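Local coordinates for long form salivary protein D7L1 (Anopheles stephensi, PDB 3NHI) that binds and sequesters cysteinyl leukotrienes and thromboxane A2 analogues, thereby modulating blood feeding of the female mosquito on its vertebrate hosts, at residues N114-L117 against P118-N121; R122-N125 against L126-L130; T93-Q96 against K97-A101; V55-L59 against Q60-P64; N44-I47 against T48-Y51. All blocks are in the same frame, centred on the assembly; numbering follows the deposited sequence.

Contact 1 of 5, residues N114-L117 against P118-N121; sequences NAYL and PVHN. With EAH ((5S,7E,9E,11Z,14Z)-5-hydroxyicosa-7,9,11,14-tetraenoic acid), chain B.
Tyr-116 lays its ring along the next turn of helix 109-130, touching Val-119 on one side and His-120 on the other. CG anti to the backbone N (chi1 -169°) carries the ring up the helix: CE1 meets Val-119 CG1 at 3.8 Å, the two side chains crossing at about a right angle, while CE2 presses on His-120 CB at 3.5 Å. The N of His-120 lies over one ring face, near the rim, and donates to Tyr-116 O at 2.8 Å in a nearly straight bond (171°). A water in the plane of the tyrosine ring ties Tyr-116 OH (2.6 Å) to His-120 ND1 (2.8 Å). With Tyr-95 also hydrogen-bonded to Tyr-116 OH and the carbonyl of Trp-39 held by His-120 NE2, both polar ends are fixed inside the buried half. There Tyr-116 OH comes within 3.5 Å of C19 of the bound lipid, near the end of its hydrocarbon tail. The outer side is looser. Pro-118 brings no N-H to the turn before it, which breaks the bonding ladder and kinks the helix; its ring is exposed, though CD sits 3.4 Å from Leu-117 CB, a closeness that comes largely from the bonded geometry. Further along, Asn-121 N still bonds Leu-117 O, while its ND2 lies against Leu-117 CG, 3.7 Å away. Leu-41, in a loop, touches Leu-117 and His-120, whereas helix 89-101 packs on the buried side, Leu-99 against Tyr-116 and Tyr-95 and Ala-98 against Val-119.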
# COMPACT_ATOMS: atom_id res chain seq x y z
N ASN A 114 -1.83 22.68 8.56
CA ASN A 114 -1.33 23.85 9.27
C ASN A 114 -0.51 23.47 10.49
O ASN A 114 0.52 24.08 10.77
CB ASN A 114 -2.48 24.79 9.67
CG ASN A 114 -3.08 25.54 8.48
OD1 ASN A 114 -2.45 25.68 7.43
ND2 ASN A 114 -4.29 26.05 8.67
N ALA A 115 -0.97 22.45 11.23
CA ALA A 115 -0.25 22.00 12.42
C ALA A 115 1.06 21.33 12.06
O ALA A 115 2.08 21.55 12.73
CB ALA A 115 -1.13 21.06 13.24
N TYR A 116 1.05 20.50 11.02
CA TYR A 116 2.23 19.72 10.69
C TYR A 116 3.28 20.49 9.90
O TYR A 116 4.47 20.18 9.97
CB TYR A 116 1.86 18.39 9.99
CG TYR A 116 3.05 17.47 9.88
CD1 TYR A 116 3.55 16.82 11.01
CD2 TYR A 116 3.71 17.28 8.66
CE1 TYR A 116 4.67 16.00 10.93
CE2 TYR A 116 4.82 16.46 8.56
CZ TYR A 116 5.29 15.83 9.69
OH TYR A 116 6.41 15.02 9.59
N LEU A 117 2.86 21.53 9.16
CA LEU A 117 3.77 22.24 8.27
C LEU A 117 5.10 22.68 8.88
O LEU A 117 6.14 22.37 8.31
CB LEU A 117 3.06 23.40 7.56
CG LEU A 117 3.86 24.09 6.44
CD1 LEU A 117 4.23 23.14 5.30
CD2 LEU A 117 3.13 25.31 5.90
N PRO A 118 5.09 23.38 10.04
CA PRO A 118 6.40 23.75 10.58
C PRO A 118 7.22 22.56 11.08
O PRO A 118 8.45 22.59 11.05
CB PRO A 118 6.05 24.69 11.75
CG PRO A 118 4.64 24.37 12.09
CD PRO A 118 3.98 23.96 10.81
N VAL A 119 6.54 21.51 11.54
CA VAL A 119 7.23 20.29 11.95
C VAL A 119 7.93 19.66 10.74
O VAL A 119 9.11 19.29 10.81
CB VAL A 119 6.25 19.28 12.60
CG1 VAL A 119 7.01 18.03 13.08
CG2 VAL A 119 5.50 19.93 13.77
N HIS A 120 7.20 19.58 9.63
CA HIS A 120 7.76 19.13 8.36
C HIS A 120 8.94 19.98 7.93
O HIS A 120 10.00 19.45 7.57
CB HIS A 120 6.68 19.16 7.29
CG HIS A 120 7.17 18.77 5.93
ND1 HIS A 120 7.33 17.46 5.54
CD2 HIS A 120 7.56 19.53 4.87
CE1 HIS A 120 7.79 17.42 4.30
NE2 HIS A 120 7.93 18.66 3.87
N ASN A 121 8.78 21.30 7.99
CA ASN A 121 9.86 22.17 7.53
C ASN A 121 11.14 22.03 8.36
O ASN A 121 12.24 22.15 7.82
CB ASN A 121 9.39 23.63 7.42
CG ASN A 121 8.52 23.87 6.20
OD1 ASN A 121 8.75 23.30 5.13
ND2 ASN A 121 7.51 24.70 6.36
O1 EAH B . 11.82 3.51 -2.91
C1 EAH B . 11.29 4.65 -2.89
O2 EAH B . 10.79 5.19 -3.91
C2 EAH B . 11.26 5.40 -1.57
C3 EAH B . 10.92 6.88 -1.79
C4 EAH B . 9.42 7.14 -1.64
C5 EAH B . 9.11 8.60 -1.89
O3 EAH B . 9.56 9.32 -0.86
C6 EAH B . 7.60 8.80 -2.04
C7 EAH B . 7.24 10.27 -2.14
C8 EAH B . 6.57 10.73 -0.87
C9 EAH B . 6.43 12.18 -0.88
C10 EAH B . 6.00 12.63 0.30
C11 EAH B . 5.88 14.08 0.23
C12 EAH B . 5.56 14.85 1.27
C13 EAH B . 5.24 14.30 2.65
C14 EAH B . 3.74 14.13 2.75
C15 EAH B . 3.02 14.46 3.83
C16 EAH B . 3.62 15.02 5.10
C17 EAH B . 3.74 13.90 6.12
C18 EAH B . 5.14 13.29 6.08
C19 EAH B . 5.41 12.51 7.36
C20 EAH B . 6.75 11.82 7.29
O HOH W 1 7.79 15.37 7.38

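Contact 2 of 5, residues R122-N125 against L126-L130; sequences RFVN and LSRQL
Ser-127 OG folds back to donate to Val-124 O at 2.8 Å, and the same carbonyl takes Arg-128 N at 3.0 Å, so this oxygen is gripped by two donors. Standing between its own backbone N and carbonyl carbon (chi1 78°), the hydroxyl meets the oxygen well off the C=O direction, at 119°, and leaves the straighter approach to Arg-128 N. Two waters extend the network on the outer side: one receives Arg-128 NH1 and donates to Asn-125 OD1, both at 2.9 Å, in the plane of the guanidinium group, and the other donates to Asn-125 O while accepting from Gln-129 NE2. Arg-128 bends at chi3, and its NE is bound by Gly-133 O, its head forming a cation-pi contact with Trp-39. Gly-133 and Trp-39 both bind leukotriene C4, so this last stretch of helix 109-130 helps shape the ligand pocket of a PBP/GOBP-type all-helical fold, with Ser-127 itself touching the lipid. Packing is lighter. Val-124 CG2 runs beside Arg-128 CD at 4.1 Å, both chains pointing the same way. Phe-123 and Leu-126 likewise lie side by side, CD1 to CD2 4.1 Å apart, and both reach Tyr-95 on helix 89-101; Leu-126 and Gln-129 also touch Ser-87.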
# COMPACT_ATOMS: atom_id res chain seq x y z
N ARG A 122 10.97 21.74 9.65
CA ARG A 122 12.11 21.52 10.55
C ARG A 122 12.74 20.14 10.40
O ARG A 122 13.97 20.00 10.43
CB ARG A 122 11.68 21.77 12.00
CG ARG A 122 12.84 21.68 12.98
CD ARG A 122 12.49 22.25 14.34
NE ARG A 122 13.56 21.95 15.28
CZ ARG A 122 13.42 21.78 16.59
NH1 ARG A 122 12.23 21.90 17.16
NH2 ARG A 122 14.48 21.48 17.33
N PHE A 123 11.90 19.11 10.24
CA PHE A 123 12.37 17.72 10.34
C PHE A 123 12.20 16.90 9.08
O PHE A 123 12.25 15.67 9.15
CB PHE A 123 11.65 17.02 11.50
CG PHE A 123 11.96 17.60 12.85
CD1 PHE A 123 13.20 17.39 13.44
CD2 PHE A 123 11.02 18.39 13.51
CE1 PHE A 123 13.49 17.96 14.69
CE2 PHE A 123 11.30 18.95 14.75
CZ PHE A 123 12.53 18.73 15.34
N VAL A 124 12.03 17.54 7.93
CA VAL A 124 11.79 16.78 6.71
C VAL A 124 12.84 15.70 6.44
O VAL A 124 12.49 14.55 6.18
CB VAL A 124 11.56 17.68 5.46
CG1 VAL A 124 12.73 18.65 5.21
CG2 VAL A 124 11.30 16.82 4.22
N ASN A 125 14.12 16.04 6.55
CA ASN A 125 15.16 15.04 6.26
C ASN A 125 15.13 13.87 7.23
O ASN A 125 15.18 12.71 6.81
CB ASN A 125 16.53 15.69 6.20
CG ASN A 125 16.66 16.62 5.02
OD1 ASN A 125 16.09 16.37 3.95
ND2 ASN A 125 17.38 17.72 5.20
N LEU A 126 14.99 14.16 8.52
CA LEU A 126 14.85 13.11 9.52
C LEU A 126 13.62 12.24 9.23
O LEU A 126 13.70 11.01 9.30
CB LEU A 126 14.78 13.69 10.93
CG LEU A 126 14.45 12.68 12.05
CD1 LEU A 126 15.57 11.67 12.21
CD2 LEU A 126 14.18 13.40 13.36
N SER A 127 12.50 12.87 8.90
CA SER A 127 11.28 12.11 8.65
C SER A 127 11.45 11.15 7.47
O SER A 127 10.92 10.04 7.49
CB SER A 127 10.08 13.04 8.44
OG SER A 127 10.06 13.64 7.15
N ARG A 128 12.21 11.58 6.46
CA ARG A 128 12.48 10.74 5.31
C ARG A 128 13.39 9.57 5.66
O ARG A 128 13.29 8.50 5.05
CB ARG A 128 13.06 11.55 4.15
CG ARG A 128 12.09 12.58 3.64
CD ARG A 128 12.68 13.39 2.49
NE ARG A 128 12.79 12.57 1.28
CZ ARG A 128 13.18 13.02 0.09
NH1 ARG A 128 13.52 14.30 -0.07
NH2 ARG A 128 13.23 12.19 -0.94
N GLN A 129 14.28 9.75 6.64
CA GLN A 129 15.07 8.64 7.15
C GLN A 129 14.20 7.67 7.94
O GLN A 129 14.21 6.47 7.69
CB GLN A 129 16.23 9.13 8.01
CG GLN A 129 17.33 9.85 7.22
CD GLN A 129 17.93 8.97 6.13
OE1 GLN A 129 18.41 7.87 6.41
NE2 GLN A 129 17.90 9.44 4.89
N LEU A 130 13.39 8.20 8.86
CA LEU A 130 12.59 7.34 9.74
C LEU A 130 11.54 6.55 8.99
O LEU A 130 11.31 5.37 9.29
CB LEU A 130 11.92 8.14 10.86
CG LEU A 130 12.87 8.88 11.79
CD1 LEU A 130 12.07 9.46 12.95
CD2 LEU A 130 14.00 7.99 12.29
O HOH W 2 16.76 12.10 4.60
O HOH W 3 14.18 16.50 1.71

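Contact 3 of 5, residues T93-Q96 against K97-A101; sequences TEYQ and KALAA
Tyr-95 and Leu-99 point the same way from successive turns of helix 89-101, ring and branched tip side by side. A chi1 of -175° swings the tyrosine ring away from its own N-H and along the helix until CE1 lies 3.9 Å from Leu-99 CD1; the methyl approaches obliquely. Thr-93 and Lys-97 make a second parallel pair on another side of the helix. Thr-93 CG2 touches Lys-97 CD at 3.7 Å, and the first carbons of the lysine run past the Thr-93 carbonyl, CG standing 3.3 Å from its O. A bend at chi3 (71°) then takes the ammonium end away into an exposed region, while Thr-93 OG1 turns to Gln-89. Beneath both pairs the backbone ladder is regular: Lys-97 N to Thr-93 O and Ala-98 N to Glu-94 O are each 2.9 Å. Gln-96, extended beyond CG, reaches across to Asp-72, which accepts from its NE2, and Glu-94 forms a salt bridge with Lys-90. The buried pair faces inward: Tyr-95 comes close to the bound lipid, its OH hydrogen-bonded to Tyr-116 OH, and meets the Phe-123 ring with planes about 30° apart. Helix 109-130 thus flanks Tyr-95 and Ala-98, Ile-74 of helix 73-85 touches Tyr-95 and Leu-99, and Ile-61, just ahead of strand 62-63, reaches the same two residues.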
# COMPACT_ATOMS: atom_id res chain seq x y z
N THR A 93 14.09 12.77 19.34
CA THR A 93 13.42 13.36 20.50
C THR A 93 12.83 14.74 20.18
O THR A 93 11.71 15.06 20.57
CB THR A 93 14.41 13.43 21.67
OG1 THR A 93 14.59 12.11 22.18
CG2 THR A 93 13.91 14.35 22.79
N GLU A 94 13.60 15.56 19.45
CA GLU A 94 13.14 16.88 19.07
C GLU A 94 11.92 16.79 18.14
O GLU A 94 10.97 17.57 18.28
CB GLU A 94 14.27 17.71 18.44
CG GLU A 94 15.37 18.13 19.44
CD GLU A 94 16.71 18.50 18.79
OE1 GLU A 94 16.93 18.25 17.58
OE2 GLU A 94 17.58 19.02 19.52
N TYR A 95 11.92 15.82 17.23
CA TYR A 95 10.79 15.59 16.32
C TYR A 95 9.55 15.16 17.11
O TYR A 95 8.47 15.71 16.92
CB TYR A 95 11.21 14.54 15.29
CG TYR A 95 10.26 14.20 14.17
CD1 TYR A 95 9.26 15.07 13.74
CD2 TYR A 95 10.40 12.98 13.50
CE1 TYR A 95 8.42 14.72 12.67
CE2 TYR A 95 9.57 12.63 12.46
CZ TYR A 95 8.58 13.49 12.05
OH TYR A 95 7.78 13.10 11.00
N GLN A 96 9.73 14.18 18.00
CA GLN A 96 8.68 13.74 18.91
C GLN A 96 8.07 14.93 19.67
O GLN A 96 6.85 15.08 19.75
CB GLN A 96 9.26 12.72 19.89
CG GLN A 96 8.32 12.32 21.03
CD GLN A 96 9.02 11.56 22.14
OE1 GLN A 96 10.24 11.63 22.29
NE2 GLN A 96 8.24 10.81 22.92
N LYS A 97 8.94 15.79 20.21
CA LYS A 97 8.48 16.92 21.00
C LYS A 97 7.72 17.94 20.16
O LYS A 97 6.68 18.43 20.59
CB LYS A 97 9.65 17.54 21.77
CG LYS A 97 10.04 16.66 22.97
CD LYS A 97 11.43 16.96 23.53
CE LYS A 97 11.49 18.29 24.25
NZ LYS A 97 12.83 18.41 24.91
N ALA A 98 8.21 18.23 18.95
CA ALA A 98 7.49 19.12 18.05
C ALA A 98 6.09 18.59 17.71
O ALA A 98 5.12 19.35 17.64
CB ALA A 98 8.30 19.37 16.77
N LEU A 99 5.98 17.27 17.53
CA LEU A 99 4.67 16.65 17.31
C LEU A 99 3.75 16.74 18.53
O LEU A 99 2.53 16.92 18.40
CB LEU A 99 4.81 15.20 16.88
CG LEU A 99 5.13 15.05 15.40
CD1 LEU A 99 5.62 13.66 15.12
CD2 LEU A 99 3.89 15.36 14.55
N ALA A 100 4.33 16.61 19.72
CA ALA A 100 3.57 16.74 20.95
C ALA A 100 2.98 18.15 21.13
O ALA A 100 1.96 18.32 21.80
CB ALA A 100 4.40 16.34 22.17
N ALA A 101 3.63 19.15 20.53
CA ALA A 101 3.13 20.53 20.61
C ALA A 101 2.02 20.81 19.60
O ALA A 101 1.29 21.79 19.74
CB ALA A 101 4.27 21.51 20.38

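Contact 4 of 5, residues V55-L59 against Q60-P64; sequences VLTGL and QIYDP. With EAH ((5S,7E,9E,11Z,14Z)-5-hydroxyicosa-7,9,11,14-tetraenoic acid), chain B.
Tyr-62 turns the edge of its ring to Thr-57, whose OG1 lies in the ring plane 3.5 Å from CD2; the two side chains run alongside, pointing the same way. That hydroxyl is hydrogen-bonded to Lys-53 O one turn back, and the ring's own OH goes to Asn-67. The other branch of the threonine, CG2, rests 4.0 Å from Pro-64 CG. Beside this pair the chain turns back round the end of helix 46-58. Leu-56 O takes Tyr-62 N at 3.1 Å in a straight bond (175°) that comes from above the carbonyl plane, and a weak one from Ile-61 N; Thr-57 O receives Gln-60 N. Two waters add links, one donating to both Thr-57 O and Tyr-62 O, the other joining Gly-58 O to Gln-60 NE2, while Gln-60 OE1 accepts from Trp-3. Inward, Leu-56 CD2 meets Ile-61 CG2 at 3.9 Å, the side chains crossing at a slant. Both, with Leu-59 and Val-55, line the lipid tail: Ile-61 CD1 and Leu-59 CD1 stand 3.6 Å from C19 and C20 respectively, while Val-55 CB is 3.6 Å from C15. Positive phi at Gln-60 (69°), with bonds back into the last turn, makes this a Schellman motif, here closing a helix directly against the ligand pocket.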
# COMPACT_ATOMS: atom_id res chain seq x y z
N VAL A 55 -1.07 11.11 4.07
CA VAL A 55 0.22 10.52 4.42
C VAL A 55 0.41 10.43 5.93
O VAL A 55 0.87 9.41 6.43
CB VAL A 55 1.39 11.26 3.75
CG1 VAL A 55 2.74 10.69 4.20
CG2 VAL A 55 1.26 11.17 2.24
N LEU A 56 0.02 11.48 6.66
CA LEU A 56 0.10 11.45 8.11
C LEU A 56 -0.73 10.30 8.69
O LEU A 56 -0.31 9.62 9.63
CB LEU A 56 -0.33 12.80 8.72
CG LEU A 56 0.63 13.98 8.50
CD1 LEU A 56 -0.09 15.29 8.73
CD2 LEU A 56 1.84 13.88 9.41
N THR A 57 -1.91 10.08 8.10
CA THR A 57 -2.77 8.99 8.55
C THR A 57 -2.16 7.63 8.20
O THR A 57 -2.12 6.74 9.04
CB THR A 57 -4.17 9.14 7.92
OG1 THR A 57 -4.72 10.39 8.34
CG2 THR A 57 -5.11 7.99 8.35
N GLY A 58 -1.69 7.49 6.97
CA GLY A 58 -1.12 6.21 6.52
C GLY A 58 0.13 5.81 7.28
O GLY A 58 0.31 4.64 7.61
N LEU A 59 0.99 6.79 7.57
CA LEU A 59 2.19 6.50 8.36
C LEU A 59 1.87 6.39 9.85
O LEU A 59 2.75 6.07 10.66
CB LEU A 59 3.27 7.56 8.13
CG LEU A 59 3.80 7.69 6.69
CD1 LEU A 59 4.85 8.79 6.66
CD2 LEU A 59 4.40 6.39 6.16
N GLN A 60 0.61 6.68 10.20
CA GLN A 60 0.09 6.50 11.56
C GLN A 60 0.70 7.50 12.56
O GLN A 60 0.68 7.29 13.78
CB GLN A 60 0.17 5.02 11.99
CG GLN A 60 -0.64 4.13 11.02
CD GLN A 60 -0.36 2.65 11.13
OE1 GLN A 60 0.20 2.19 12.11
NE2 GLN A 60 -0.73 1.89 10.10
N ILE A 61 1.22 8.59 12.01
CA ILE A 61 1.64 9.75 12.79
C ILE A 61 0.41 10.47 13.37
O ILE A 61 0.45 10.99 14.49
CB ILE A 61 2.50 10.69 11.91
CG1 ILE A 61 3.78 9.97 11.45
CG2 ILE A 61 2.87 11.99 12.64
CD1 ILE A 61 4.55 10.73 10.39
N TYR A 62 -0.66 10.51 12.58
CA TYR A 62 -1.96 11.01 13.02
C TYR A 62 -2.93 9.85 13.17
O TYR A 62 -3.05 9.02 12.26
CB TYR A 62 -2.51 12.00 11.99
CG TYR A 62 -3.94 12.42 12.25
CD1 TYR A 62 -4.24 13.28 13.30
CD2 TYR A 62 -4.98 11.96 11.44
CE1 TYR A 62 -5.56 13.67 13.55
CE2 TYR A 62 -6.29 12.35 11.67
CZ TYR A 62 -6.57 13.20 12.73
OH TYR A 62 -7.88 13.56 12.94
N ASP A 63 -3.63 9.79 14.30
CA ASP A 63 -4.67 8.80 14.49
C ASP A 63 -6.05 9.46 14.32
O ASP A 63 -6.41 10.33 15.12
CB ASP A 63 -4.58 8.15 15.87
CG ASP A 63 -5.56 7.00 16.00
OD1 ASP A 63 -5.22 5.88 15.57
OD2 ASP A 63 -6.68 7.23 16.48
N PRO A 64 -6.82 9.03 13.30
CA PRO A 64 -8.11 9.68 13.04
C PRO A 64 -9.20 9.39 14.07
O PRO A 64 -10.10 10.20 14.22
CB PRO A 64 -8.51 9.15 11.65
CG PRO A 64 -7.65 8.00 11.38
CD PRO A 64 -6.47 8.03 12.28
O1 EAH B . 11.82 3.51 -2.91
C1 EAH B . 11.29 4.65 -2.89
O2 EAH B . 10.79 5.19 -3.91
C2 EAH B . 11.26 5.40 -1.57
C3 EAH B . 10.92 6.88 -1.79
C4 EAH B . 9.42 7.14 -1.64
C5 EAH B . 9.11 8.60 -1.89
O3 EAH B . 9.56 9.32 -0.86
C6 EAH B . 7.60 8.80 -2.04
C7 EAH B . 7.24 10.27 -2.14
C8 EAH B . 6.57 10.73 -0.87
C9 EAH B . 6.43 12.18 -0.88
C10 EAH B . 6.00 12.63 0.30
C11 EAH B . 5.88 14.08 0.23
C12 EAH B . 5.56 14.85 1.27
C13 EAH B . 5.24 14.30 2.65
C14 EAH B . 3.74 14.13 2.75
C15 EAH B . 3.02 14.46 3.83
C16 EAH B . 3.62 15.02 5.10
C17 EAH B . 3.74 13.90 6.12
C18 EAH B . 5.14 13.29 6.08
C19 EAH B . 5.41 12.51 7.36
C20 EAH B . 6.75 11.82 7.29
O HOH W 4 -3.52 6.49 11.37
O HOH W 5 -1.39 2.64 7.48

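Contact 5 of 5, residues N44-I47 against T48-Y51; sequences NDAI and THCY. With EAH ((5S,7E,9E,11Z,14Z)-5-hydroxyicosa-7,9,11,14-tetraenoic acid), chain B.
Asn-44 OD1 accepts from His-49 NE2 at 2.8 Å in an almost straight bond (174°), the oxygen lying in the imidazole plane although amide and ring are turned 59° apart. The bond, with NE2 as donor, helps hold the ring's rotation. Over the centre of one ring face sits Asp-45 O, 3.0 Å above the plane, with Ala-46 N nearer the rim; that carbonyl directs its bond not to the ring but to His-49 N, at 2.9 Å in its own plane. Asp-45 is the N-cap of helix 46-58: OD2 receives Thr-48 N at 3.2 Å and, weakly, Ile-47 N. Its CG stands between backbone N and carbonyl carbon (chi1 66°), folding the carboxylate back over the first turn, where the helix end would probably favour its negative charge. Behind this shell, Tyr-32 binds Asp-45 OD1, and Thr-48 OG1 is held by Pro-43 O. One turn on, Tyr-51 N bonds Ile-47 O, while the side chain leads off to the pocket, OH 3.3 Å from C10 of the lipid and CE2 3.7 Å from C14; Tyr-51 also binds thromboxane A2. Trp-36 of helix 28-37 stacks on Tyr-51, and Tyr-19 of helix 8-22 meets it edge-to-face. Towards helix 109-130, Tyr-113 lies against Asn-44, Thr-48 and His-49, and a disulfide from Cys-50 to Cys-109 locks the two helices together.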
# COMPACT_ATOMS: atom_id res chain seq x y z
N ASN A 44 0.05 25.60 -1.28
CA ASN A 44 -0.80 25.70 -0.10
C ASN A 44 -2.28 25.75 -0.52
O ASN A 44 -2.92 26.81 -0.50
CB ASN A 44 -0.40 26.93 0.72
CG ASN A 44 -1.23 27.10 1.99
OD1 ASN A 44 -1.86 26.17 2.49
ND2 ASN A 44 -1.22 28.32 2.52
N ASP A 45 -2.81 24.60 -0.90
CA ASP A 45 -4.22 24.49 -1.26
C ASP A 45 -4.79 23.16 -0.79
O ASP A 45 -4.04 22.33 -0.27
CB ASP A 45 -4.44 24.71 -2.78
CG ASP A 45 -3.81 23.62 -3.65
OD1 ASP A 45 -3.59 23.91 -4.85
OD2 ASP A 45 -3.54 22.49 -3.19
N ALA A 46 -6.09 22.95 -0.98
CA ALA A 46 -6.80 21.78 -0.46
C ALA A 46 -6.29 20.45 -1.01
O ALA A 46 -6.40 19.43 -0.34
CB ALA A 46 -8.29 21.91 -0.71
N ILE A 47 -5.75 20.45 -2.23
CA ILE A 47 -5.19 19.24 -2.82
C ILE A 47 -4.00 18.78 -1.98
O ILE A 47 -3.97 17.63 -1.52
CB ILE A 47 -4.80 19.45 -4.32
CG1 ILE A 47 -6.06 19.70 -5.15
CG2 ILE A 47 -4.04 18.22 -4.86
CD1 ILE A 47 -5.81 20.27 -6.54
N THR A 48 -3.06 19.68 -1.73
CA THR A 48 -1.93 19.38 -0.86
C THR A 48 -2.37 19.11 0.58
O THR A 48 -1.85 18.20 1.22
CB THR A 48 -0.91 20.50 -0.89
OG1 THR A 48 -0.51 20.71 -2.25
CG2 THR A 48 0.32 20.15 -0.05
N HIS A 49 -3.33 19.89 1.09
CA HIS A 49 -3.78 19.70 2.48
C HIS A 49 -4.24 18.26 2.69
O HIS A 49 -3.82 17.61 3.66
CB HIS A 49 -4.92 20.64 2.89
CG HIS A 49 -4.62 22.10 2.73
ND1 HIS A 49 -5.61 23.04 2.60
CD2 HIS A 49 -3.44 22.77 2.67
CE1 HIS A 49 -5.07 24.23 2.48
NE2 HIS A 49 -3.76 24.10 2.51
N CYS A 50 -5.08 17.76 1.80
CA CYS A 50 -5.61 16.42 2.00
C CYS A 50 -4.60 15.34 1.67
O CYS A 50 -4.64 14.25 2.24
CB CYS A 50 -6.93 16.22 1.25
SG CYS A 50 -8.30 17.18 1.93
N TYR A 51 -3.67 15.64 0.77
CA TYR A 51 -2.55 14.74 0.55
C TYR A 51 -1.73 14.58 1.83
O TYR A 51 -1.41 13.45 2.24
CB TYR A 51 -1.67 15.22 -0.61
CG TYR A 51 -0.41 14.41 -0.76
CD1 TYR A 51 -0.45 13.11 -1.25
CD2 TYR A 51 0.83 14.96 -0.41
CE1 TYR A 51 0.72 12.36 -1.39
CE2 TYR A 51 1.99 14.23 -0.54
CZ TYR A 51 1.93 12.93 -1.02
OH TYR A 51 3.10 12.22 -1.13
O1 EAH B . 11.82 3.51 -2.91
C1 EAH B . 11.29 4.65 -2.89
O2 EAH B . 10.79 5.19 -3.91
C2 EAH B . 11.26 5.40 -1.57
C3 EAH B . 10.92 6.88 -1.79
C4 EAH B . 9.42 7.14 -1.64
C5 EAH B . 9.11 8.60 -1.89
O3 EAH B . 9.56 9.32 -0.86
C6 EAH B . 7.60 8.80 -2.04
C7 EAH B . 7.24 10.27 -2.14
C8 EAH B . 6.57 10.73 -0.87
C9 EAH B . 6.43 12.18 -0.88
C10 EAH B . 6.00 12.63 0.30
C11 EAH B . 5.88 14.08 0.23
C12 EAH B . 5.56 14.85 1.27
C13 EAH B . 5.24 14.30 2.65
C14 EAH B . 3.74 14.13 2.75
C15 EAH B . 3.02 14.46 3.83
C16 EAH B . 3.62 15.02 5.10
C17 EAH B . 3.74 13.90 6.12
C18 EAH B . 5.14 13.29 6.08
C19 EAH B . 5.41 12.51 7.36
C20 EAH B . 6.75 11.82 7.29

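In the fold
Along the chain the order is contact 5, 4, 3, 1, 2. Contacts 5 and 4 begin and end helix 46-58, their centres about 15 Å apart; contact 3 lies on helix 89-101, and contacts 1 and 2, about 12 Å apart, follow one another on helix 109-130. Contact 3 meets both of these, at centre distances of about 11 and 12 Å, and also touches contact 4, which reaches contact 1 through Leu-56. Contact 5 stands farthest from contact 3, about 23 Å between centres. Helices 46-58 and 109-130 supply part of the pocket wall, helix 89-101 packing against the latter: contacts 4 and 5 touch the lipid from the two ends of helix 46-58, contact 1 from helix 109-130, where contact 2 adds Ser-127.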